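Local coordinates for EAL domain protein (Vibrio cholerae serotype O1, PDB 6IJ2) that probably hydrolyses cyclic dinucleotides such as c-di-GMP and cGAMP with the help of metal ions, and is captured here with the product 5'-pGpG, at residues A[122-130]-A[148-159]. The protein carries 1 engineered substitution. Residues are numbered along the deposited sequence; the frame is centred on the assembly and turned at random.
Sequences IENIMFEFT and YKSLGFQTAIDD. With CA (calcium ion), chain I; CA (calcium ion), chain L; CA (calcium ion), chain J; CA (calcium ion), chain K.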
# COMPACT_ATOMS: atom_id res chain seq x y z
N ILE A 122 23.61 -17.73 9.48
CA ILE A 122 22.21 -17.29 9.46
C ILE A 122 22.14 -15.78 9.36
O ILE A 122 21.25 -15.22 8.70
CB ILE A 122 21.49 -17.82 10.72
CG1 ILE A 122 21.42 -19.35 10.69
CG2 ILE A 122 20.11 -17.21 10.87
CD1 ILE A 122 20.66 -19.89 9.52
N GLU A 123 23.08 -15.09 9.99
CA GLU A 123 23.10 -13.64 10.01
C GLU A 123 23.42 -13.04 8.65
O GLU A 123 23.18 -11.84 8.44
CB GLU A 123 24.11 -13.16 11.07
CG GLU A 123 25.28 -14.12 11.32
CD GLU A 123 24.91 -15.34 12.17
OE1 GLU A 123 24.30 -15.18 13.24
OE2 GLU A 123 25.22 -16.47 11.73
N ASN A 124 23.95 -13.83 7.71
CA ASN A 124 24.17 -13.35 6.36
C ASN A 124 23.04 -13.74 5.41
O ASN A 124 23.19 -13.57 4.19
CB ASN A 124 25.49 -13.84 5.81
CG ASN A 124 26.68 -13.18 6.47
OD1 ASN A 124 26.53 -12.35 7.37
ND2 ASN A 124 27.87 -13.54 6.03
N ILE A 125 21.94 -14.28 5.92
CA ILE A 125 20.77 -14.61 5.11
C ILE A 125 19.66 -13.60 5.42
O ILE A 125 19.31 -13.39 6.58
CB ILE A 125 20.30 -16.06 5.37
CG1 ILE A 125 21.39 -17.05 4.94
CG2 ILE A 125 18.99 -16.35 4.63
CD1 ILE A 125 21.10 -18.49 5.36
N MET A 126 19.13 -12.98 4.37
CA MET A 126 18.04 -12.00 4.49
C MET A 126 16.83 -12.55 3.77
O MET A 126 16.95 -13.05 2.65
CB MET A 126 18.42 -10.65 3.91
CG MET A 126 17.28 -9.62 4.01
SD MET A 126 17.77 -7.90 3.81
CE MET A 126 18.10 -7.79 2.05
N PHE A 127 15.67 -12.48 4.41
CA PHE A 127 14.42 -12.91 3.79
C PHE A 127 13.61 -11.69 3.40
O PHE A 127 13.39 -10.80 4.22
CB PHE A 127 13.63 -13.83 4.72
CG PHE A 127 14.14 -15.25 4.71
CD1 PHE A 127 13.81 -16.10 3.67
CD2 PHE A 127 14.96 -15.72 5.73
CE1 PHE A 127 14.29 -17.39 3.64
CE2 PHE A 127 15.43 -17.02 5.71
CZ PHE A 127 15.11 -17.85 4.67
N GLU A 128 13.16 -11.66 2.15
CA GLU A 128 12.34 -10.57 1.64
C GLU A 128 10.87 -10.98 1.66
O GLU A 128 10.51 -12.03 1.13
CB GLU A 128 12.75 -10.19 0.22
CG GLU A 128 14.24 -9.93 0.11
CD GLU A 128 14.65 -9.41 -1.25
OE1 GLU A 128 15.85 -9.12 -1.42
OE2 GLU A 128 13.78 -9.29 -2.14
N PHE A 129 10.04 -10.14 2.27
CA PHE A 129 8.66 -10.49 2.58
C PHE A 129 7.72 -9.75 1.64
O PHE A 129 7.77 -8.51 1.55
CB PHE A 129 8.34 -10.17 4.04
CG PHE A 129 8.92 -11.17 5.01
CD1 PHE A 129 10.22 -11.04 5.46
CD2 PHE A 129 8.15 -12.22 5.49
CE1 PHE A 129 10.77 -11.95 6.35
CE2 PHE A 129 8.69 -13.14 6.39
CZ PHE A 129 10.00 -13.00 6.82
N THR A 130 6.89 -10.51 0.93
CA THR A 130 5.79 -10.00 0.12
C THR A 130 4.50 -10.60 0.65
O THR A 130 4.43 -11.79 0.96
CB THR A 130 5.96 -10.38 -1.36
OG1 THR A 130 7.20 -9.87 -1.87
CG2 THR A 130 4.81 -9.80 -2.19
N TYR A 148 11.83 -14.84 12.67
CA TYR A 148 13.06 -14.92 11.88
C TYR A 148 14.13 -14.00 12.44
O TYR A 148 15.31 -14.38 12.50
CB TYR A 148 12.76 -14.58 10.42
CG TYR A 148 12.17 -15.73 9.64
CD1 TYR A 148 11.40 -16.70 10.27
CD2 TYR A 148 12.41 -15.87 8.28
CE1 TYR A 148 10.87 -17.76 9.56
CE2 TYR A 148 11.89 -16.93 7.56
CZ TYR A 148 11.12 -17.87 8.20
OH TYR A 148 10.60 -18.93 7.49
N LYS A 149 13.74 -12.79 12.86
CA LYS A 149 14.68 -11.90 13.54
C LYS A 149 15.27 -12.57 14.78
O LYS A 149 16.48 -12.47 15.02
CB LYS A 149 13.98 -10.59 13.94
CG LYS A 149 13.60 -9.70 12.77
CD LYS A 149 13.06 -8.37 13.26
CE LYS A 149 13.50 -7.23 12.37
NZ LYS A 149 13.48 -5.93 13.10
N SER A 150 14.44 -13.28 15.55
CA SER A 150 14.92 -13.92 16.77
C SER A 150 15.92 -15.04 16.47
O SER A 150 16.82 -15.29 17.28
CB SER A 150 13.74 -14.47 17.58
OG SER A 150 13.14 -15.58 16.94
N LEU A 151 15.77 -15.71 15.33
CA LEU A 151 16.73 -16.74 14.96
C LEU A 151 18.03 -16.17 14.41
O LEU A 151 18.99 -16.93 14.26
CB LEU A 151 16.12 -17.69 13.93
CG LEU A 151 14.93 -18.53 14.39
CD1 LEU A 151 14.56 -19.55 13.33
CD2 LEU A 151 15.23 -19.21 15.71
N GLY A 152 18.08 -14.88 14.10
CA GLY A 152 19.28 -14.25 13.58
C GLY A 152 19.21 -13.82 12.13
O GLY A 152 20.15 -13.17 11.66
N PHE A 153 18.14 -14.15 11.42
CA PHE A 153 18.00 -13.74 10.03
C PHE A 153 17.85 -12.22 9.90
O PHE A 153 17.32 -11.56 10.79
CB PHE A 153 16.78 -14.41 9.39
CG PHE A 153 16.95 -15.88 9.22
CD1 PHE A 153 17.80 -16.39 8.25
CD2 PHE A 153 16.27 -16.77 10.04
CE1 PHE A 153 17.97 -17.75 8.09
CE2 PHE A 153 16.45 -18.15 9.89
CZ PHE A 153 17.30 -18.63 8.91
N GLN A 154 18.34 -11.68 8.79
CA GLN A 154 17.96 -10.34 8.38
C GLN A 154 16.62 -10.41 7.66
O GLN A 154 16.25 -11.45 7.09
CB GLN A 154 19.04 -9.74 7.47
CG GLN A 154 20.35 -9.43 8.19
CD GLN A 154 20.22 -8.25 9.14
OE1 GLN A 154 19.88 -7.14 8.73
NE2 GLN A 154 20.47 -8.49 10.42
N THR A 155 15.85 -9.33 7.73
CA THR A 155 14.52 -9.26 7.12
C THR A 155 14.35 -7.98 6.33
O THR A 155 14.92 -6.94 6.67
CB THR A 155 13.41 -9.34 8.17
OG1 THR A 155 13.47 -8.18 9.01
CG2 THR A 155 13.58 -10.61 9.03
N ALA A 156 13.50 -8.05 5.30
CA ALA A 156 13.19 -6.91 4.46
C ALA A 156 11.74 -6.95 4.02
O ALA A 156 11.20 -8.02 3.74
CB ALA A 156 14.07 -6.87 3.20
N ILE A 157 11.12 -5.77 3.93
CA ILE A 157 9.88 -5.61 3.18
C ILE A 157 10.25 -5.44 1.71
O ILE A 157 11.01 -4.55 1.35
CB ILE A 157 9.07 -4.41 3.70
CG1 ILE A 157 8.60 -4.69 5.13
CG2 ILE A 157 7.87 -4.13 2.79
CD1 ILE A 157 7.86 -3.57 5.75
N ASP A 158 9.73 -6.33 0.86
CA ASP A 158 10.18 -6.41 -0.53
C ASP A 158 9.57 -5.31 -1.40
O ASP A 158 10.25 -4.72 -2.25
CB ASP A 158 9.83 -7.80 -1.07
CG ASP A 158 10.57 -8.17 -2.35
OD1 ASP A 158 11.27 -7.33 -2.94
OD2 ASP A 158 10.45 -9.34 -2.74
N ASP A 159 8.29 -5.02 -1.23
CA ASP A 159 7.62 -4.30 -2.29
C ASP A 159 7.00 -3.04 -1.74
O ASP A 159 5.81 -2.79 -1.93
CB ASP A 159 6.56 -5.17 -2.96
CG ASP A 159 7.14 -6.48 -3.53
OD1 ASP A 159 8.37 -6.60 -3.71
OD2 ASP A 159 6.33 -7.40 -3.82
CA CA I . 10.53 -5.68 -4.42
CA CA L . 7.84 -9.23 -4.50
CA CA J . 12.51 -9.49 -4.02
CA CA K . 3.58 -3.26 -1.09
O HOH W 1 9.22 -11.56 -1.67
O HOH W 2 6.18 -6.33 0.63
O HOH W 3 8.73 -4.66 -5.50
O HOH W 4 13.61 -7.74 -5.08
O HOH W 5 3.07 -5.67 -1.58
O HOH W 6 4.47 -3.94 1.01
O HOH W 7 7.32 -11.46 -5.20
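Phe127 and Phe153 meet in a T-shaped stack, the edge of Phe127 pointing into the face of Phe153, centroids 5.1 Å apart. Ile122 CG2 sits 3.5 Å from the Phe153 ring centroid, on the opposite face, in a CH-pi contact; chi1 of -65° sets CG2 opposite the backbone N, facing the ring. A flat apolar ring thus fills the gap between Ile122 and Phe127. Tyr148 adds a second T, its edge over one face of Phe127. By contrast, the side chain of Glu123, on the solvent side, barely touches. Gly152 closes the helix in a Schellman motif; at its positive phi a side chain would press on the preceding carbonyl O and approach Ile122 CG2. Five backbone bonds zip the parallel strands together, from Gln154 N to Ile125 O (3.0 Å) through to Asp158 N to Phe129 O. Beyond, the contact turns polar: Glu128 OE2 lies 2.3 Å from the calcium ion of chain J, which Asp158 OD1 and OD2 also bind, while Ser93 OG and Lys179 NZ hold Glu128 OE1. Thr130 OG1 shares another calcium with Asp159. Helix 139-151 makes the beta-alpha-beta crossover of this EAL barrel, strands 91-96 and 177-180 flank the pair, and helix 109-117 packs on Ile122 and Phe153.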